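Local coordinates for protein telomerase reverse transcriptase (PDB 6ZDQ) that probably extends chromosome ends by copying a template within the telomerase RNA into telomeric repeats, acting as the reverse transcriptase subunit of a ribonucleoprotein, at residues L469-F480 and I513-A524; Q347-E355 and L425-Y433. One frame throughout, in Å; residues are numbered along the deposited sequence.

Interaction 1 of 2, residues L469-F480 and I513-A524; sequences LYSAMVHDCFQF and ILSGKILESYGA
The ring of Y522 lies against helix 460-477 with M473 over one face: M473 CG sits 3.9 Å from the ring centroid, 26° off its normal, a CH-pi contact. At the ring's rim, near its plane, come C477 SG, 3.5 Å from Y522 CE1, and L469 CD1 beside Y522 CD2. The C477 sulfur makes an edge-on sulfur-aromatic contact, while M473 SD is an oblique Met-aromatic partner. M473 reaches across because its CG is anti to the backbone N; its chain then bends at chi3, so that SD meets A524 CB at 3.7 Å and CE lies over one face of the Y470 ring. From the edge of that second ring, Y470 OH donates to G523 O at 3.0 Å, reaching the carbonyl from 41° above its plane, at the centre of an inverse gamma turn. I513 CD1 touches two phenylalanines, 3.5 Å from F478 CE2 and at the edge of the F480 ring, 3.6 Å from F480 CE1. Y522 OH gives D476 OD1 a weak hydrogen bond of 2.6 Å, with carboxylate and ring planes 7° apart. This is packing within the reverse transcriptase domain, where the C-terminal part of helix 460-477 and the turn after it meet the end of helix 504-514 and the irregular chain following it. The hydroxyl bonds give otherwise buried tyrosines polar partners, and the weak, long K353-D476 ion pair may place some positive charge near that carboxylate.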
loop_
_atom_site.group_PDB
_atom_site.type_symbol
_atom_site.label_atom_id
_atom_site.label_comp_id
_atom_site.label_asym_id
_atom_site.label_seq_id
_atom_site.Cartn_x
_atom_site.Cartn_y
_atom_site.Cartn_z
ATOM N N LEU A 469 16.052 3.858 16.874
ATOM C CA LEU A 469 17.449 4.222 16.657
ATOM C C LEU A 469 17.584 5.678 16.224
ATOM O O LEU A 469 18.381 6.434 16.792
ATOM C CB LEU A 469 18.078 3.293 15.619
ATOM C CG LEU A 469 19.557 3.537 15.311
ATOM C CD1 LEU A 469 20.388 3.396 16.575
ATOM C CD2 LEU A 469 20.047 2.583 14.235
ATOM N N TYR A 470 16.812 6.091 15.216
ATOM C CA TYR A 470 16.937 7.457 14.720
ATOM C C TYR A 470 16.403 8.472 15.721
ATOM O O TYR A 470 16.935 9.585 15.813
ATOM C CB TYR A 470 16.221 7.605 13.378
ATOM C CG TYR A 470 17.085 7.256 12.187
ATOM C CD1 TYR A 470 18.356 6.722 12.357
ATOM C CD2 TYR A 470 16.637 7.479 10.891
ATOM C CE1 TYR A 470 19.152 6.408 11.270
ATOM C CE2 TYR A 470 17.427 7.169 9.798
ATOM C CZ TYR A 470 18.683 6.633 9.994
ATOM O OH TYR A 470 19.470 6.323 8.909
ATOM N N SER A 471 15.366 8.116 16.483
ATOM C CA SER A 471 14.879 9.030 17.510
ATOM C C SER A 471 15.875 9.149 18.656
ATOM O O SER A 471 15.930 10.189 19.321
ATOM C CB SER A 471 13.518 8.574 18.029
ATOM O OG SER A 471 12.831 9.647 18.647
ATOM N N ALA A 472 16.661 8.099 18.905
ATOM C CA ALA A 472 17.758 8.210 19.858
ATOM C C ALA A 472 18.907 9.027 19.281
ATOM O O ALA A 472 19.578 9.766 20.011
ATOM C CB ALA A 472 18.241 6.818 20.268
ATOM N N MET A 473 19.147 8.903 17.972
ATOM C CA MET A 473 20.243 9.632 17.340
ATOM C C MET A 473 20.014 11.136 17.394
ATOM O O MET A 473 20.923 11.905 17.732
ATOM C CB MET A 473 20.412 9.175 15.891
ATOM C CG MET A 473 21.419 10.001 15.108
ATOM S SD MET A 473 21.439 9.616 13.349
ATOM C CE MET A 473 19.787 10.120 12.876
ATOM N N VAL A 474 18.800 11.578 17.054
ATOM C CA VAL A 474 18.490 13.004 17.090
ATOM C C VAL A 474 18.583 13.539 18.513
ATOM O O VAL A 474 18.908 14.714 18.723
ATOM C CB VAL A 474 17.102 13.265 16.467
ATOM C CG1 VAL A 474 16.014 12.555 17.253
ATOM C CG2 VAL A 474 16.820 14.754 16.389
ATOM N N HIS A 475 18.316 12.691 19.508
ATOM C CA HIS A 475 18.342 13.130 20.899
ATOM C C HIS A 475 19.739 13.576 21.320
ATOM O O HIS A 475 19.917 14.681 21.846
ATOM C CB HIS A 475 17.839 12.006 21.807
ATOM C CG HIS A 475 17.944 12.314 23.269
ATOM N ND1 HIS A 475 17.524 13.509 23.811
ATOM C CD2 HIS A 475 18.420 11.579 24.302
ATOM C CE1 HIS A 475 17.736 13.499 25.115
ATOM N NE2 HIS A 475 18.280 12.339 25.438
ATOM N N ASP A 476 20.747 12.730 21.096
ATOM C CA ASP A 476 22.086 13.004 21.609
ATOM C C ASP A 476 22.978 13.758 20.630
ATOM O O ASP A 476 23.818 14.555 21.065
ATOM C CB ASP A 476 22.774 11.698 22.023
ATOM C CG ASP A 476 22.590 10.590 21.009
ATOM O OD1 ASP A 476 22.999 10.770 19.842
ATOM O OD2 ASP A 476 22.042 9.532 21.383
ATOM N N CYS A 477 22.832 13.529 19.323
ATOM C CA CYS A 477 23.692 14.217 18.366
ATOM C C CYS A 477 23.296 15.677 18.195
ATOM O O CYS A 477 24.147 16.513 17.868
ATOM C CB CYS A 477 23.671 13.497 17.019
ATOM S SG CYS A 477 24.556 11.924 17.008
ATOM N N PHE A 478 22.025 16.006 18.415
ATOM C CA PHE A 478 21.529 17.370 18.285
ATOM C C PHE A 478 21.196 17.986 19.641
ATOM O O PHE A 478 20.323 18.851 19.736
ATOM C CB PHE A 478 20.309 17.408 17.366
ATOM C CG PHE A 478 20.588 16.933 15.969
ATOM C CD1 PHE A 478 20.502 15.588 15.648
ATOM C CD2 PHE A 478 20.941 17.832 14.975
ATOM C CE1 PHE A 478 20.761 15.148 14.364
ATOM C CE2 PHE A 478 21.201 17.398 13.689
ATOM C CZ PHE A 478 21.112 16.055 13.384
ATOM N N GLN A 479 21.894 17.553 20.696
ATOM C CA GLN A 479 21.591 18.021 22.046
ATOM C C GLN A 479 21.765 19.527 22.193
ATOM O O GLN A 479 21.148 20.126 23.081
ATOM C CB GLN A 479 22.472 17.286 23.061
ATOM C CG GLN A 479 22.106 17.537 24.519
ATOM C CD GLN A 479 20.716 17.041 24.870
ATOM O OE1 GLN A 479 20.214 16.087 24.276
ATOM N NE2 GLN A 479 20.083 17.692 25.841
ATOM N N PHE A 480 22.583 20.153 21.343
ATOM C CA PHE A 480 22.714 21.607 21.384
ATOM C C PHE A 480 21.386 22.293 21.088
ATOM O O PHE A 480 21.134 23.395 21.589
ATOM C CB PHE A 480 23.786 22.069 20.396
ATOM C CG PHE A 480 23.438 21.808 18.957
ATOM C CD1 PHE A 480 23.731 20.588 18.372
ATOM C CD2 PHE A 480 22.821 22.784 18.191
ATOM C CE1 PHE A 480 23.411 20.344 17.050
ATOM C CE2 PHE A 480 22.498 22.544 16.871
ATOM C CZ PHE A 480 22.794 21.324 16.299
ATOM N N ILE A 513 27.493 19.701 11.548
ATOM C CA ILE A 513 27.568 18.277 11.871
ATOM C C ILE A 513 27.050 17.394 10.748
ATOM O O ILE A 513 27.216 16.170 10.811
ATOM C CB ILE A 513 26.803 17.956 13.169
ATOM C CG1 ILE A 513 25.357 18.442 13.082
ATOM C CG2 ILE A 513 27.503 18.577 14.368
ATOM C CD1 ILE A 513 24.570 18.229 14.355
ATOM N N LEU A 514 26.428 17.979 9.723
ATOM C CA LEU A 514 26.087 17.212 8.532
ATOM C C LEU A 514 27.289 17.041 7.615
ATOM O O LEU A 514 27.359 16.060 6.866
ATOM C CB LEU A 514 24.945 17.888 7.774
ATOM C CG LEU A 514 23.552 17.286 7.949
ATOM C CD1 LEU A 514 23.167 17.222 9.419
ATOM C CD2 LEU A 514 22.537 18.092 7.161
ATOM N N SER A 515 28.234 17.980 7.659
ATOM C CA SER A 515 29.486 17.843 6.928
ATOM C C SER A 515 30.494 16.969 7.659
ATOM O O SER A 515 31.549 16.664 7.093
ATOM C CB SER A 515 30.093 19.221 6.664
ATOM O OG SER A 515 30.303 19.926 7.876
ATOM N N GLY A 516 30.197 16.565 8.895
ATOM C CA GLY A 516 31.059 15.691 9.656
ATOM C C GLY A 516 30.607 14.243 9.597
ATOM O O GLY A 516 29.794 13.840 8.762
ATOM N N LYS A 517 31.157 13.445 10.514
ATOM C CA LYS A 517 30.872 12.016 10.576
ATOM C C LYS A 517 30.284 11.601 11.920
ATOM O O LYS A 517 30.304 10.413 12.260
ATOM C CB LYS A 517 32.134 11.205 10.277
ATOM C CG LYS A 517 33.322 11.539 11.163
ATOM C CD LYS A 517 34.565 10.786 10.718
ATOM C CE LYS A 517 35.778 11.174 11.548
ATOM N NZ LYS A 517 37.018 10.507 11.063
ATOM N N ILE A 518 29.767 12.555 12.699
ATOM C CA ILE A 518 29.208 12.220 14.006
ATOM C C ILE A 518 27.973 11.337 13.858
ATOM O O ILE A 518 27.699 10.493 14.721
ATOM C CB ILE A 518 28.910 13.501 14.810
ATOM C CG1 ILE A 518 28.494 13.155 16.240
ATOM C CG2 ILE A 518 27.844 14.345 14.124
ATOM C CD1 ILE A 518 29.569 12.436 17.028
ATOM N N LEU A 519 27.213 11.505 12.773
ATOM C CA LEU A 519 26.066 10.643 12.521
ATOM C C LEU A 519 26.465 9.274 11.987
ATOM O O LEU A 519 25.660 8.340 12.055
ATOM C CB LEU A 519 25.099 11.306 11.535
ATOM C CG LEU A 519 24.307 12.533 11.995
ATOM C CD1 LEU A 519 25.105 13.816 11.821
ATOM C CD2 LEU A 519 22.992 12.615 11.246
ATOM N N GLU A 520 27.682 9.136 11.456
ATOM C CA GLU A 520 28.118 7.863 10.892
ATOM C C GLU A 520 28.330 6.783 11.943
ATOM O O GLU A 520 28.460 5.610 11.577
ATOM C CB GLU A 520 29.398 8.058 10.078
ATOM C CG GLU A 520 29.143 8.501 8.645
ATOM C CD GLU A 520 30.413 8.594 7.824
ATOM O OE1 GLU A 520 30.972 9.705 7.715
ATOM O OE2 GLU A 520 30.856 7.555 7.291
ATOM N N SER A 521 28.370 7.141 13.231
ATOM C CA SER A 521 28.385 6.119 14.271
ATOM C C SER A 521 27.110 5.288 14.235
ATOM O O SER A 521 27.128 4.100 14.576
ATOM C CB SER A 521 28.567 6.765 15.645
ATOM O OG SER A 521 27.549 7.715 15.904
ATOM N N TYR A 522 26.002 5.894 13.825
ATOM C CA TYR A 522 24.781 5.176 13.507
ATOM C C TYR A 522 24.755 4.854 12.016
ATOM O O TYR A 522 25.610 5.291 11.243
ATOM C CB TYR A 522 23.552 6.000 13.894
ATOM C CG TYR A 522 23.636 6.648 15.258
ATOM C CD1 TYR A 522 24.220 7.899 15.419
ATOM C CD2 TYR A 522 23.123 6.016 16.383
ATOM C CE1 TYR A 522 24.298 8.497 16.661
ATOM C CE2 TYR A 522 23.196 6.608 17.631
ATOM C CZ TYR A 522 23.784 7.848 17.763
ATOM O OH TYR A 522 23.860 8.443 19.002
ATOM N N GLY A 523 23.757 4.076 11.610
ATOM C CA GLY A 523 23.589 3.780 10.201
ATOM C C GLY A 523 22.964 4.922 9.428
ATOM O O GLY A 523 21.973 4.731 8.715
ATOM N N ALA A 524 23.541 6.115 9.555
ATOM C CA ALA A 524 22.994 7.329 8.967
ATOM C C ALA A 524 24.053 7.970 8.084
ATOM O O ALA A 524 25.102 8.399 8.576
ATOM C CB ALA A 524 22.535 8.308 10.052
#

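Interaction 2 of 2, residues Q347-E355 and L425-Y433; sequences QPVLMKKLE and LEVCRSQIY
Two nearly antiparallel helices of the reverse transcriptase domain, 347-356 and 421-434, pack side by side, their short axes 10.8 Å apart at an angle of 161°. I432 carries much of the interface: its CD1 meets L350 CD2 at 3.7 Å, while its CG2 branch lies against Q347 CB and CG. L354 CD1 comes next, 4.1 Å from C428 CB and almost as near I432 CD1. On the more open flank M351 bends at chi2 (61°), which carries its methyl across to the second helix: M351 CE lies 3.7 Å from R429 CB and also approaches L425 O. R429 lends only the root of its side chain to this packing. Its guanidinium leads away and forms a salt bridge within its own helix, NH1 to E426 OE1 at 2.7 Å; E426 OE1 uses its syn lone pair and lies in the guanidinium plane, and NH2 has a second acidic partner in D434. At the start of helix 347-356 the Y433 side chain crosses Q347 at a slant, its CE1 3.6 Å from Q347 CB, and the amide plane is turned 35° from the ring. At the far end L425 CD2 rests on E355 CG, 4.0 Å away. Behind the pair, F465 of helix 460-477 touches L350, L354 and I432, and I468 also meets L354, while helix 263-296 packs on helix 421-434 through V427, C428 and Q431.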
loop_
_atom_site.group_PDB
_atom_site.type_symbol
_atom_site.label_atom_id
_atom_site.label_comp_id
_atom_site.label_asym_id
_atom_site.label_seq_id
_atom_site.Cartn_x
_atom_site.Cartn_y
_atom_site.Cartn_z
ATOM N N GLN A 347 23.931 -2.329 13.276
ATOM C CA GLN A 347 23.322 -3.369 14.103
ATOM C C GLN A 347 23.716 -3.284 15.574
ATOM O O GLN A 347 22.819 -3.365 16.431
ATOM C CB GLN A 347 23.660 -4.743 13.515
ATOM C CG GLN A 347 23.192 -4.936 12.081
ATOM C CD GLN A 347 23.765 -6.186 11.443
ATOM O OE1 GLN A 347 24.981 -6.321 11.299
ATOM N NE2 GLN A 347 22.891 -7.107 11.056
ATOM N N PRO A 348 24.995 -3.134 15.948
ATOM C CA PRO A 348 25.309 -3.117 17.388
ATOM C C PRO A 348 24.761 -1.903 18.116
ATOM O O PRO A 348 24.325 -2.028 19.268
ATOM C CB PRO A 348 26.843 -3.153 17.409
ATOM C CG PRO A 348 27.247 -2.561 16.113
ATOM C CD PRO A 348 26.219 -3.030 15.131
ATOM N N VAL A 349 24.770 -0.727 17.483
ATOM C CA VAL A 349 24.232 0.465 18.131
ATOM C C VAL A 349 22.725 0.339 18.308
ATOM O O VAL A 349 22.164 0.780 19.317
ATOM C CB VAL A 349 24.608 1.726 17.334
ATOM C CG1 VAL A 349 24.039 2.967 18.003
ATOM C CG2 VAL A 349 26.118 1.835 17.202
ATOM N N LEU A 350 22.044 -0.262 17.329
ATOM C CA LEU A 350 20.617 -0.529 17.477
ATOM C C LEU A 350 20.351 -1.433 18.674
ATOM O O LEU A 350 19.372 -1.237 19.405
ATOM C CB LEU A 350 20.064 -1.157 16.199
ATOM C CG LEU A 350 18.608 -1.618 16.238
ATOM C CD1 LEU A 350 17.679 -0.441 16.487
ATOM C CD2 LEU A 350 18.235 -2.336 14.953
ATOM N N MET A 351 21.215 -2.427 18.891
ATOM C CA MET A 351 21.011 -3.367 19.989
ATOM C C MET A 351 21.111 -2.674 21.344
ATOM O O MET A 351 20.286 -2.912 22.234
ATOM C CB MET A 351 22.017 -4.514 19.892
ATOM C CG MET A 351 21.690 -5.691 20.796
ATOM S SD MET A 351 20.090 -6.431 20.410
ATOM C CE MET A 351 19.928 -7.606 21.754
ATOM N N LYS A 352 22.115 -1.808 21.523
ATOM C CA LYS A 352 22.292 -1.154 22.817
ATOM C C LYS A 352 21.170 -0.161 23.099
ATOM O O LYS A 352 20.753 -0.002 24.253
ATOM C CB LYS A 352 23.663 -0.472 22.895
ATOM C CG LYS A 352 23.782 0.835 22.125
ATOM C CD LYS A 352 25.062 1.576 22.479
ATOM C CE LYS A 352 25.159 2.896 21.728
ATOM N NZ LYS A 352 26.418 3.632 22.025
ATOM N N LYS A 353 20.666 0.515 22.062
ATOM C CA LYS A 353 19.550 1.434 22.259
ATOM C C LYS A 353 18.278 0.691 22.646
ATOM O O LYS A 353 17.439 1.237 23.372
ATOM C CB LYS A 353 19.321 2.270 21.001
ATOM C CG LYS A 353 20.479 3.191 20.656
ATOM C CD LYS A 353 20.798 4.128 21.808
ATOM C CE LYS A 353 21.988 5.013 21.479
ATOM N NZ LYS A 353 22.351 5.912 22.608
ATOM N N LEU A 354 18.115 -0.546 22.174
ATOM C CA LEU A 354 16.983 -1.357 22.608
ATOM C C LEU A 354 17.157 -1.833 24.044
ATOM O O LEU A 354 16.167 -2.009 24.763
ATOM C CB LEU A 354 16.799 -2.552 21.673
ATOM C CG LEU A 354 16.360 -2.253 20.239
ATOM C CD1 LEU A 354 16.321 -3.531 19.420
ATOM C CD2 LEU A 354 15.005 -1.566 20.224
ATOM N N GLU A 355 18.400 -2.051 24.476
ATOM C CA GLU A 355 18.650 -2.458 25.854
ATOM C C GLU A 355 18.489 -1.299 26.829
ATOM O O GLU A 355 18.099 -1.516 27.981
ATOM C CB GLU A 355 20.045 -3.068 25.972
ATOM C CG GLU A 355 20.207 -4.371 25.204
ATOM C CD GLU A 355 21.646 -4.841 25.151
ATOM O OE1 GLU A 355 22.550 -4.015 25.394
ATOM O OE2 GLU A 355 21.871 -6.036 24.865
ATOM N N LEU A 425 14.575 -9.161 24.362
ATOM C CA LEU A 425 15.874 -8.846 23.778
ATOM C C LEU A 425 16.382 -9.975 22.891
ATOM O O LEU A 425 17.067 -9.717 21.895
ATOM C CB LEU A 425 16.886 -8.534 24.878
ATOM C CG LEU A 425 16.621 -7.253 25.671
ATOM C CD1 LEU A 425 17.660 -7.073 26.766
ATOM C CD2 LEU A 425 16.595 -6.045 24.746
ATOM N N GLU A 426 16.064 -11.225 23.234
ATOM C CA GLU A 426 16.522 -12.352 22.430
ATOM C C GLU A 426 15.839 -12.380 21.068
ATOM O O GLU A 426 16.493 -12.617 20.045
ATOM C CB GLU A 426 16.282 -13.662 23.181
ATOM C CG GLU A 426 16.646 -14.913 22.396
ATOM C CD GLU A 426 18.042 -14.848 21.810
ATOM O OE1 GLU A 426 18.166 -14.843 20.567
ATOM O OE2 GLU A 426 19.016 -14.796 22.589
ATOM N N VAL A 427 14.526 -12.145 21.029
ATOM C CA VAL A 427 13.829 -12.150 19.746
ATOM C C VAL A 427 14.196 -10.916 18.928
ATOM O O VAL A 427 14.157 -10.951 17.691
ATOM C CB VAL A 427 12.307 -12.271 19.960
ATOM C CG1 VAL A 427 11.747 -11.018 20.607
ATOM C CG2 VAL A 427 11.600 -12.565 18.642
ATOM N N CYS A 428 14.561 -9.813 19.590
ATOM C CA CYS A 428 14.958 -8.611 18.862
ATOM C C CYS A 428 16.235 -8.846 18.065
ATOM O O CYS A 428 16.286 -8.574 16.860
ATOM C CB CYS A 428 15.133 -7.441 19.829
ATOM S SG CYS A 428 13.600 -6.575 20.228
ATOM N N ARG A 429 17.284 -9.347 18.725
ATOM C CA ARG A 429 18.527 -9.629 18.014
ATOM C C ARG A 429 18.336 -10.716 16.964
ATOM O O ARG A 429 19.026 -10.713 15.938
ATOM C CB ARG A 429 19.631 -10.022 18.997
ATOM C CG ARG A 429 19.314 -11.236 19.846
ATOM C CD ARG A 429 20.588 -11.926 20.303
ATOM N NE ARG A 429 21.393 -12.369 19.167
ATOM C CZ ARG A 429 21.228 -13.531 18.543
ATOM N NH1 ARG A 429 20.285 -14.374 18.945
ATOM N NH2 ARG A 429 22.004 -13.851 17.517
ATOM N N SER A 430 17.417 -11.654 17.203
ATOM C CA SER A 430 17.114 -12.667 16.196
ATOM C C SER A 430 16.573 -12.029 14.922
ATOM O O SER A 430 16.957 -12.416 13.813
ATOM C CB SER A 430 16.117 -13.682 16.757
ATOM O OG SER A 430 15.756 -14.641 15.778
ATOM N N GLN A 431 15.677 -11.051 15.065
ATOM C CA GLN A 431 15.144 -10.316 13.924
ATOM C C GLN A 431 16.168 -9.379 13.294
ATOM O O GLN A 431 15.922 -8.874 12.194
ATOM C CB GLN A 431 13.905 -9.520 14.342
ATOM C CG GLN A 431 12.723 -10.378 14.766
ATOM C CD GLN A 431 12.077 -11.098 13.600
ATOM O OE1 GLN A 431 11.723 -10.484 12.594
ATOM N NE2 GLN A 431 11.922 -12.411 13.727
ATOM N N ILE A 432 17.284 -9.109 13.971
ATOM C CA ILE A 432 18.308 -8.211 13.449
ATOM C C ILE A 432 19.384 -9.004 12.718
ATOM O O ILE A 432 19.675 -8.744 11.545
ATOM C CB ILE A 432 18.923 -7.362 14.577
ATOM C CG1 ILE A 432 17.875 -6.417 15.166
ATOM C CG2 ILE A 432 20.124 -6.584 14.066
ATOM C CD1 ILE A 432 18.343 -5.684 16.403
ATOM N N TYR A 433 19.982 -9.976 13.408
ATOM C CA TYR A 433 21.139 -10.702 12.892
ATOM C C TYR A 433 20.750 -12.000 12.185
ATOM O O TYR A 433 21.096 -12.206 11.017
ATOM C CB TYR A 433 22.120 -10.989 14.035
ATOM C CG TYR A 433 22.687 -9.749 14.691
ATOM C CD1 TYR A 433 23.842 -9.151 14.203
ATOM C CD2 TYR A 433 22.072 -9.179 15.797
ATOM C CE1 TYR A 433 24.369 -8.019 14.798
ATOM C CE2 TYR A 433 22.591 -8.045 16.399
ATOM C CZ TYR A 433 23.739 -7.470 15.896
ATOM O OH TYR A 433 24.261 -6.342 16.488
#

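In the fold
Helix 347-356 connects the two contacts: interaction 2 uses its L350, M351 and L354 flank, while V349 touches Y522 and L350 touches L469 of interaction 1. Helix 460-477 likewise serves both, meeting 513-524 through its C-terminal part and backing the helix pair of interaction 2 with F465 and I468. Interaction 1 is the more buried, a helix set against irregular chain, with most of its rings buried and two tyrosine hydroxyls bonded across, one of them weakly. Interaction 2 is partly buried, helix against helix, mostly aliphatic, with a tyrosine against a glutamine at one end and its salt bridges kept within helix 421-434. A weak, long ion pair, D476 to K353, spans them.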